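Local structure of acyl-coa oxidase (Arabidopsis thaliana, 1W07) at residues E412-A415 with V416-A420; T386-A389 with D390-E394; V289-A292 with S293-L296; K50-R53 with A54-R58. The protein catalyses the FAD-dependent desaturation of long- and medium-chain acyl-CoAs to 2-trans-enoyl-CoAs in peroxisomal beta-oxidation, with oxygen reduced to hydrogen peroxide. The protein carries 1 engineered substitution. All blocks are in the same frame, centred on the assembly; numbering follows the deposited sequence.

Contact 1 (E412-A415 with V416-A420); sequences ELFA and VYVPA
E412 O receives V416 N at 2.8 Å in a nearly straight bond, one of three i to i+4 bonds that join E412-A415 to the residues after it. Helix 410-417 here runs on into a 3-10 segment, 418-420, within the helical C-terminal half of the acyl-CoA oxidase fold. L413 O accepts Y417 N in a more bent bond, from a donor tilted off the carbonyl plane, whereas F414 O takes V418 N nearly straight at 3.0 Å and also draws a weak second bond from Y417 N. The next carbonyl cannot continue the pattern, because P419 has no N-H to offer. P419 CD lies 3.4 Å from A415 O, and that oxygen is satisfied by the hydroxyl of Y404 of the second subunit.

F414 and V418, four residues apart, meet through their side chains. F414 holds its CG anti to the backbone N (chi1 178°), which swings the ring forward along the helix to V418. The methyl CG1 of V418 sits over one face of the F414 ring, 3.7 Å from the centroid and 20° off the normal, a CH-pi contact. With the ring cut back to an alanine, that methyl is likely to lose its aromatic partner, and a gap would open toward M229 and I392. On another side of the helix, L413 CD1 makes a looser contact with V416 CG1, three residues on. P419 also touches the bound FAD, bringing this turn to the flavin site. V416 CG1 itself packs against the backbone, only 3.2 Å from L413 O.

Contact 2 (T386-A389 with D390-E394); sequences TATA and DGIEE
T386 O and D390 N are joined by an almost straight hydrogen bond (3.1 Å, N-H...O 175°), the first of a series that carries helix 370-398 of the helical C-alpha1 region through T386-A389 and D390-E394. A387 O is satisfied by G391 N at 2.9 Å, with the donor tilted away from the carbonyl plane. T388 O takes I392 N at 2.8 Å and is approached more nearly end-on. A389 O is gripped less firmly: it shares two weak bonds, from I392 N and E393 N.

The threonine hydroxyls look backward along the same helix. T388 OG1 lies beside its own backbone N (chi1 -62°) and bonds to T384 O, while T386 OG1 does the same to S382 O and has a weak bond with N427 ND2. Each hydroxyl thus bonds to a carbonyl one turn earlier, probably beside the helix's own N-H. The torsion that turns OG1 back sends T388 CG2 the other way, to meet I392 CD1 at 3.9 Å. T386 and D390 lie side by side, and D390 OD2 comes no closer than 3.5 Å to T386 O, with no bond between them.

The acids further on find their partners outside the two segments. E393, its chain bent at chi2, gives OE1 to salt bridges with R396 and K397, and E394 OE1 pairs with NE of R333, a residue that binds FAD. A389 and E393 also touch K397 and V418 of the second subunit. With its hydroxyl proton probably engaged by T384 O, T388 can pack against helix 278-309 and Y417 at little polar cost.

Contact 3 (V289-A292 with S293-L296); sequences VADA and SNAL
S293 OG reaches back over one helical turn to A290 O, a 2.9 Å hydrogen bond that supplements the main-chain ladder of helix 278-309. The hydroxyl stands between the backbone N and the carbonyl carbon (chi1 66°), the setting that brings it over the preceding turn, and it approaches A290 O somewhat off the carbonyl plane.

Among the backbone bonds, A295 N to D291 O (3.0 Å) and L296 N to A292 O (2.9 Å) are regular alpha-helical links, both close to straight. N294 N to A290 O is stretched to 3.4 Å and weak, so the serine hydroxyl is the closer of the two donors on that oxygen.

Other polar side chains approach without bonding. N294 ND2 lies 4.1 Å from D291 OD1, the amide and carboxylate planes turned 74° apart. The opposite end of that amide is put to use: NH1 of R345, on helix 328-363, bonds to both N294 OD1 and S293 OG.

Apolar packing occupies another side, where this helix meets helix 370-398 in the helical C-alpha1 region. A292 and A295 are small enough to bring Y417 and T388 close, and L296 extends to F344.

S293 OG is thus a buried hydroxyl with both a donor and an acceptor partner, and the two neutral side-chain oxygens would probably help stabilise the charged guanidinium of R345 without cancelling its charge.

Contact 4 (K50-R53 with A54-R58); sequences KSNR and ARLSR
N52 and R55 meet where the loop ahead of helix 58-78 folds through successive tight turns: a type I beta turn covers K50-R53, and R55 N then closes the next by bonding to N52 O at 2.8 Å. That donor stands well above the carbonyl plane, 50° out of it.

N52 also faces the end of the arginine. The R55 chain bends at chi3 (-74°) and doubles back, bringing its guanidinium face over N52 CA, with R55 NH2 3.3 Å from N52 CB. In the plane of the group, at its edge, water 2 accepts from R55 NH2 at 2.8 Å and is held in turn by S51 OG and, weakly, by S51 O. Replacing R55 by an alanine is likely to cost water 2 its arginine donor and to uncover part of N52.

R53 serves this turn mainly through its backbone. Its carbonyl receives a long, weak bond from L56 N, and water 3 joins R53 O (3.0 Å) to L56 O (2.7 Å), a water bridge that supplements the weak direct bond as the chain becomes extended at L56. The R53 side chain departs in the other direction, CG anti to the backbone N, and the guanidinium is taken up by E412, D94 O and Q95, with K50 CG over one face.

The loop links helix 29-43 to helix 58-78, which begins just after S57, its N-cap; E60 bonds back to S57 N, as in a capping box. R58, in the first turn, pairs with D224 of strand 220-224 and with D636 of the second subunit.

Contacts 1, 2 and 3 form one packed cluster on helices 410-417, 370-398 and 278-309, their centres 9 to 11 Å apart. Y417 and T388 bring them together: Y417 CD1 is 3.4 Å from A295 CB, Y417 CZ 3.5 Å from T388 CG2, and T388 OG1 3.4 Å from A292 CB. Contact 4 lies apart, its centre about 24 Å from those of contacts 2 and 3, yet it is tied to contact 1 by the salt bridge R53 NH1 to E412 OE2 (2.9 Å), which joins the N-terminal family region to C-alpha1. The P419 side chain lies about 4 Å from FAD and about 10 Å from that of E424, the probable proton acceptor.

Contact 1 (E412-A415 with V416-A420)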
loop_
_atom_site.group_PDB
_atom_site.type_symbol
_atom_site.label_atom_id
_atom_site.label_comp_id
_atom_site.label_asym_id
_atom_site.label_seq_id
_atom_site.Cartn_x
_atom_site.Cartn_y
_atom_site.Cartn_z
ATOM N N GLU B 412 -5.730 8.531 -3.862
ATOM C CA GLU B 412 -6.601 8.061 -4.923
ATOM C C GLU B 412 -5.821 7.333 -6.026
ATOM O O GLU B 412 -6.287 6.319 -6.558
ATOM C CB GLU B 412 -7.396 9.221 -5.532
ATOM C CG GLU B 412 -8.430 8.733 -6.551
ATOM C CD GLU B 412 -9.097 9.861 -7.312
ATOM O OE1 GLU B 412 -8.413 10.859 -7.626
ATOM O OE2 GLU B 412 -10.295 9.738 -7.626
ATOM N N LEU B 413 -4.636 7.831 -6.375
ATOM C CA LEU B 413 -3.861 7.200 -7.429
ATOM C C LEU B 413 -3.539 5.736 -7.100
ATOM O O LEU B 413 -3.611 4.857 -7.963
ATOM C CB LEU B 413 -2.575 7.994 -7.675
ATOM C CG LEU B 413 -1.664 7.464 -8.797
ATOM C CD1 LEU B 413 -2.414 7.486 -10.132
ATOM C CD2 LEU B 413 -0.388 8.305 -8.867
ATOM N N PHE B 414 -3.194 5.470 -5.848
ATOM C CA PHE B 414 -2.885 4.118 -5.413
ATOM C C PHE B 414 -4.131 3.243 -5.511
ATOM O O PHE B 414 -4.109 2.139 -6.084
ATOM C CB PHE B 414 -2.393 4.131 -3.962
ATOM C CG PHE B 414 -2.092 2.755 -3.411
ATOM C CD1 PHE B 414 -1.001 2.025 -3.874
ATOM C CD2 PHE B 414 -2.909 2.185 -2.446
ATOM C CE1 PHE B 414 -0.724 0.749 -3.394
ATOM C CE2 PHE B 414 -2.643 0.895 -1.950
ATOM C CZ PHE B 414 -1.549 0.177 -2.425
ATOM N N ALA B 415 -5.227 3.730 -4.950
ATOM C CA ALA B 415 -6.473 2.973 -4.968
ATOM C C ALA B 415 -6.947 2.702 -6.399
ATOM O O ALA B 415 -7.357 1.587 -6.717
ATOM C CB ALA B 415 -7.541 3.735 -4.179
ATOM N N VAL B 416 -6.877 3.699 -7.275
ATOM C CA VAL B 416 -7.342 3.489 -8.638
ATOM C C VAL B 416 -6.407 2.568 -9.432
ATOM O O VAL B 416 -6.852 1.845 -10.336
ATOM C CB VAL B 416 -7.515 4.838 -9.382
ATOM C CG1 VAL B 416 -6.162 5.387 -9.833
ATOM C CG2 VAL B 416 -8.466 4.660 -10.553
ATOM N N TYR B 417 -5.120 2.565 -9.079
ATOM C CA TYR B 417 -4.144 1.734 -9.786
ATOM C C TYR B 417 -4.074 0.245 -9.388
ATOM O O TYR B 417 -3.923 -0.615 -10.268
ATOM C CB TYR B 417 -2.729 2.314 -9.654
ATOM C CG TYR B 417 -1.730 1.528 -10.479
ATOM C CD1 TYR B 417 -1.663 1.703 -11.867
ATOM C CD2 TYR B 417 -0.949 0.518 -9.905
ATOM C CE1 TYR B 417 -0.863 0.897 -12.654
ATOM C CE2 TYR B 417 -0.140 -0.306 -10.699
ATOM C CZ TYR B 417 -0.106 -0.105 -12.071
ATOM O OH TYR B 417 0.700 -0.881 -12.876
ATOM N N VAL B 418 -4.174 -0.051 -8.083
ATOM C CA VAL B 418 -4.057 -1.417 -7.558
ATOM C C VAL B 418 -4.778 -2.548 -8.263
ATOM O O VAL B 418 -4.308 -3.692 -8.241
ATOM C CB VAL B 418 -4.421 -1.531 -6.047
ATOM C CG1 VAL B 418 -3.266 -1.050 -5.223
ATOM C CG2 VAL B 418 -5.674 -0.761 -5.724
ATOM N N PRO B 419 -5.924 -2.266 -8.863
ATOM C CA PRO B 419 -6.616 -3.368 -9.553
ATOM C C PRO B 419 -5.705 -3.977 -10.637
ATOM O O PRO B 419 -5.911 -5.118 -11.067
ATOM C CB PRO B 419 -7.825 -2.680 -10.156
ATOM C CG PRO B 419 -8.132 -1.617 -9.169
ATOM C CD PRO B 419 -6.775 -1.062 -8.844
ATOM N N ALA B 420 -4.718 -3.211 -11.086
ATOM C CA ALA B 420 -3.788 -3.669 -12.121
ATOM C C ALA B 420 -3.077 -4.967 -11.714
ATOM O O ALA B 420 -2.647 -5.742 -12.570
ATOM C CB ALA B 420 -2.758 -2.580 -12.425
#

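Contact 2 (T386-A389 with D390-E394)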
loop_
_atom_site.group_PDB
_atom_site.type_symbol
_atom_site.label_atom_id
_atom_site.label_comp_id
_atom_site.label_asym_id
_atom_site.label_seq_id
_atom_site.Cartn_x
_atom_site.Cartn_y
_atom_site.Cartn_z
ATOM N N THR B 386 3.151 -4.802 -10.059
ATOM C CA THR B 386 3.514 -4.991 -8.663
ATOM C C THR B 386 4.451 -3.855 -8.262
ATOM O O THR B 386 4.225 -3.168 -7.260
ATOM C CB THR B 386 4.213 -6.368 -8.475
ATOM O OG1 THR B 386 3.254 -7.402 -8.730
ATOM C CG2 THR B 386 4.792 -6.517 -7.057
ATOM N N ALA B 387 5.501 -3.628 -9.044
ATOM C CA ALA B 387 6.462 -2.573 -8.698
ATOM C C ALA B 387 5.811 -1.199 -8.660
ATOM O O ALA B 387 6.143 -0.383 -7.799
ATOM C CB ALA B 387 7.630 -2.564 -9.687
ATOM N N THR B 388 4.877 -0.951 -9.577
ATOM C CA THR B 388 4.206 0.351 -9.662
ATOM C C THR B 388 3.280 0.602 -8.483
ATOM O O THR B 388 3.311 1.686 -7.889
ATOM C CB THR B 388 3.442 0.482 -11.001
ATOM O OG1 THR B 388 4.390 0.407 -12.072
ATOM C CG2 THR B 388 2.677 1.823 -11.087
ATOM N N ALA B 389 2.455 -0.390 -8.152
ATOM C CA ALA B 389 1.525 -0.274 -7.035
ATOM C C ALA B 389 2.295 0.024 -5.748
ATOM O O ALA B 389 1.961 0.953 -5.012
ATOM C CB ALA B 389 0.729 -1.582 -6.893
ATOM N N ASP B 390 3.334 -0.758 -5.473
ATOM C CA ASP B 390 4.112 -0.512 -4.267
ATOM C C ASP B 390 4.786 0.867 -4.363
ATOM O O ASP B 390 4.838 1.600 -3.378
ATOM C CB ASP B 390 5.185 -1.587 -4.077
ATOM C CG ASP B 390 4.606 -2.966 -3.785
ATOM O OD1 ASP B 390 3.439 -3.083 -3.322
ATOM O OD2 ASP B 390 5.352 -3.939 -4.003
ATOM N N GLY B 391 5.290 1.215 -5.550
ATOM C CA GLY B 391 5.960 2.494 -5.741
ATOM C C GLY B 391 5.080 3.705 -5.479
ATOM O O GLY B 391 5.548 4.735 -4.958
ATOM N N ILE B 392 3.804 3.602 -5.843
ATOM C CA ILE B 392 2.861 4.693 -5.649
ATOM C C ILE B 392 2.617 4.910 -4.165
ATOM O O ILE B 392 2.589 6.054 -3.716
ATOM C CB ILE B 392 1.502 4.409 -6.326
ATOM C CG1 ILE B 392 1.676 4.381 -7.843
ATOM C CG2 ILE B 392 0.459 5.482 -5.898
ATOM C CD1 ILE B 392 0.446 3.886 -8.569
ATOM N N GLU B 393 2.427 3.828 -3.406
ATOM C CA GLU B 393 2.201 3.955 -1.975
ATOM C C GLU B 393 3.460 4.476 -1.287
ATOM O O GLU B 393 3.383 5.230 -0.311
ATOM C CB GLU B 393 1.754 2.610 -1.359
ATOM C CG GLU B 393 1.855 2.566 0.183
ATOM C CD GLU B 393 1.090 3.687 0.897
ATOM O OE1 GLU B 393 1.332 3.906 2.110
ATOM O OE2 GLU B 393 0.232 4.342 0.269
ATOM N N GLU B 394 4.623 4.078 -1.789
ATOM C CA GLU B 394 5.883 4.533 -1.207
ATOM C C GLU B 394 6.055 6.035 -1.460
ATOM O O GLU B 394 6.627 6.759 -0.631
ATOM C CB GLU B 394 7.047 3.767 -1.818
ATOM C CG GLU B 394 8.423 4.199 -1.322
ATOM C CD GLU B 394 8.689 3.913 0.169
ATOM O OE1 GLU B 394 9.764 4.323 0.639
ATOM O OE2 GLU B 394 7.855 3.293 0.864
#

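Contact 3 (V289-A292 with S293-L296)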
loop_
_atom_site.group_PDB
_atom_site.type_symbol
_atom_site.label_atom_id
_atom_site.label_comp_id
_atom_site.label_asym_id
_atom_site.label_seq_id
_atom_site.Cartn_x
_atom_site.Cartn_y
_atom_site.Cartn_z
ATOM N N VAL B 289 1.238 -2.723 -19.205
ATOM C CA VAL B 289 2.626 -2.391 -18.934
ATOM C C VAL B 289 2.839 -0.907 -19.223
ATOM O O VAL B 289 3.455 -0.182 -18.438
ATOM C CB VAL B 289 3.586 -3.225 -19.804
ATOM C CG1 VAL B 289 4.998 -2.830 -19.511
ATOM C CG2 VAL B 289 3.387 -4.712 -19.529
ATOM N N ALA B 290 2.313 -0.442 -20.349
ATOM C CA ALA B 290 2.453 0.962 -20.713
ATOM C C ALA B 290 1.793 1.836 -19.655
ATOM O O ALA B 290 2.294 2.912 -19.320
ATOM C CB ALA B 290 1.830 1.216 -22.085
ATOM N N ASP B 291 0.673 1.364 -19.112
ATOM C CA ASP B 291 -0.057 2.100 -18.081
ATOM C C ASP B 291 0.765 2.217 -16.800
ATOM O O ASP B 291 0.664 3.209 -16.078
ATOM C CB ASP B 291 -1.376 1.393 -17.777
ATOM C CG ASP B 291 -2.568 2.198 -18.199
ATOM O OD1 ASP B 291 -2.710 3.347 -17.716
ATOM O OD2 ASP B 291 -3.367 1.691 -19.021
ATOM N N ALA B 292 1.571 1.196 -16.516
ATOM C CA ALA B 292 2.418 1.202 -15.329
ATOM C C ALA B 292 3.329 2.425 -15.295
ATOM O O ALA B 292 3.432 3.094 -14.268
ATOM C CB ALA B 292 3.261 -0.074 -15.275
ATOM N N SER B 293 3.991 2.718 -16.415
ATOM C CA SER B 293 4.885 3.875 -16.452
ATOM C C SER B 293 4.085 5.154 -16.250
ATOM O O SER B 293 4.545 6.079 -15.580
ATOM C CB SER B 293 5.672 3.918 -17.769
ATOM O OG SER B 293 4.831 4.138 -18.873
ATOM N N ASN B 294 2.880 5.201 -16.813
ATOM C CA ASN B 294 2.019 6.372 -16.650
ATOM C C ASN B 294 1.753 6.632 -15.169
ATOM O O ASN B 294 2.061 7.704 -14.659
ATOM C CB ASN B 294 0.666 6.179 -17.365
ATOM C CG ASN B 294 0.748 6.394 -18.866
ATOM O OD1 ASN B 294 1.320 7.384 -19.338
ATOM N ND2 ASN B 294 0.152 5.486 -19.625
ATOM N N ALA B 295 1.184 5.641 -14.481
ATOM C CA ALA B 295 0.857 5.783 -13.067
ATOM C C ALA B 295 2.083 6.019 -12.192
ATOM O O ALA B 295 2.063 6.888 -11.308
ATOM C CB ALA B 295 0.068 4.545 -12.562
ATOM N N LEU B 296 3.163 5.276 -12.435
ATOM C CA LEU B 296 4.348 5.432 -11.600
ATOM C C LEU B 296 4.950 6.815 -11.731
ATOM O O LEU B 296 5.280 7.444 -10.722
ATOM C CB LEU B 296 5.395 4.357 -11.924
ATOM C CG LEU B 296 6.649 4.330 -11.045
ATOM C CD1 LEU B 296 6.253 4.258 -9.575
ATOM C CD2 LEU B 296 7.531 3.138 -11.420
#

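Contact 4 (K50-R53 with A54-R58)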
loop_
_atom_site.group_PDB
_atom_site.type_symbol
_atom_site.label_atom_id
_atom_site.label_comp_id
_atom_site.label_asym_id
_atom_site.label_seq_id
_atom_site.Cartn_x
_atom_site.Cartn_y
_atom_site.Cartn_z
ATOM N N LYS B 50 -11.973 17.498 -11.596
ATOM C CA LYS B 50 -11.952 16.271 -10.806
ATOM C C LYS B 50 -11.291 16.410 -9.441
ATOM O O LYS B 50 -11.097 15.411 -8.756
ATOM C CB LYS B 50 -11.258 15.137 -11.568
ATOM C CG LYS B 50 -9.736 15.196 -11.537
ATOM C CD LYS B 50 -9.151 15.553 -12.891
ATOM C CE LYS B 50 -8.234 14.439 -13.443
ATOM N NZ LYS B 50 -6.936 14.132 -12.734
ATOM N N SER B 51 -10.941 17.631 -9.036
ATOM C CA SER B 51 -10.307 17.840 -7.728
ATOM C C SER B 51 -11.347 17.811 -6.606
ATOM O O SER B 51 -10.993 17.793 -5.426
ATOM C CB SER B 51 -9.557 19.181 -7.699
ATOM O OG SER B 51 -10.445 20.276 -7.840
ATOM N N ASN B 52 -12.625 17.798 -6.982
ATOM C CA ASN B 52 -13.734 17.781 -6.023
ATOM C C ASN B 52 -14.360 16.384 -5.964
ATOM O O ASN B 52 -15.354 16.152 -5.272
ATOM C CB ASN B 52 -14.800 18.799 -6.455
ATOM C CG ASN B 52 -15.590 18.342 -7.679
ATOM O OD1 ASN B 52 -15.027 17.785 -8.621
ATOM N ND2 ASN B 52 -16.899 18.594 -7.674
ATOM N N ARG B 53 -13.742 15.463 -6.692
ATOM C CA ARG B 53 -14.208 14.093 -6.802
ATOM C C ARG B 53 -14.456 13.401 -5.458
ATOM O O ARG B 53 -15.423 12.649 -5.315
ATOM C CB ARG B 53 -13.205 13.305 -7.646
ATOM C CG ARG B 53 -13.672 11.951 -8.096
ATOM C CD ARG B 53 -12.539 11.239 -8.812
ATOM N NE ARG B 53 -12.373 11.668 -10.190
ATOM C CZ ARG B 53 -11.287 11.425 -10.918
ATOM N NH1 ARG B 53 -10.267 10.774 -10.385
ATOM N NH2 ARG B 53 -11.231 11.809 -12.189
ATOM N N ALA B 54 -13.596 13.665 -4.477
ATOM C CA ALA B 54 -13.737 13.066 -3.154
ATOM C C ALA B 54 -14.859 13.690 -2.321
ATOM O O ALA B 54 -15.188 13.188 -1.250
ATOM C CB ALA B 54 -12.415 13.156 -2.392
ATOM N N ARG B 55 -15.448 14.776 -2.800
ATOM C CA ARG B 55 -16.532 15.414 -2.064
ATOM C C ARG B 55 -17.913 15.026 -2.629
ATOM O O ARG B 55 -18.937 15.597 -2.257
ATOM C CB ARG B 55 -16.353 16.937 -2.093
ATOM C CG ARG B 55 -15.163 17.444 -1.276
ATOM C CD ARG B 55 -15.189 18.959 -1.184
ATOM N NE ARG B 55 -14.791 19.578 -2.439
ATOM C CZ ARG B 55 -13.527 19.767 -2.804
ATOM N NH1 ARG B 55 -12.537 19.385 -2.005
ATOM N NH2 ARG B 55 -13.254 20.334 -3.971
ATOM N N LEU B 56 -17.948 14.039 -3.516
ATOM C CA LEU B 56 -19.207 13.616 -4.125
ATOM C C LEU B 56 -19.694 12.288 -3.563
ATOM O O LEU B 56 -18.882 11.446 -3.185
ATOM C CB LEU B 56 -19.030 13.506 -5.650
ATOM C CG LEU B 56 -18.629 14.782 -6.417
ATOM C CD1 LEU B 56 -18.208 14.404 -7.834
ATOM C CD2 LEU B 56 -19.786 15.789 -6.438
ATOM N N SER B 57 -21.013 12.101 -3.482
ATOM C CA SER B 57 -21.554 10.832 -2.997
ATOM C C SER B 57 -21.428 9.848 -4.155
ATOM O O SER B 57 -21.123 10.256 -5.278
ATOM C CB SER B 57 -23.035 10.975 -2.615
ATOM O OG SER B 57 -23.835 11.308 -3.761
ATOM N N ARG B 58 -21.641 8.562 -3.886
ATOM C CA ARG B 58 -21.566 7.542 -4.932
ATOM C C ARG B 58 -22.458 7.966 -6.094
ATOM O O ARG B 58 -22.012 8.040 -7.238
ATOM C CB ARG B 58 -22.039 6.181 -4.403
ATOM C CG ARG B 58 -21.853 5.007 -5.388
ATOM C CD ARG B 58 -20.437 4.433 -5.337
ATOM N NE ARG B 58 -20.032 3.756 -6.577
ATOM C CZ ARG B 58 -20.355 2.513 -6.943
ATOM N NH1 ARG B 58 -21.105 1.723 -6.174
ATOM N NH2 ARG B 58 -19.914 2.051 -8.105
HETATM O O HOH W 1 -12.273 16.098 -3.491
HETATM O O HOH W 2 -10.879 20.974 -5.216
HETATM O O HOH W 3 -16.774 10.223 -4.227
#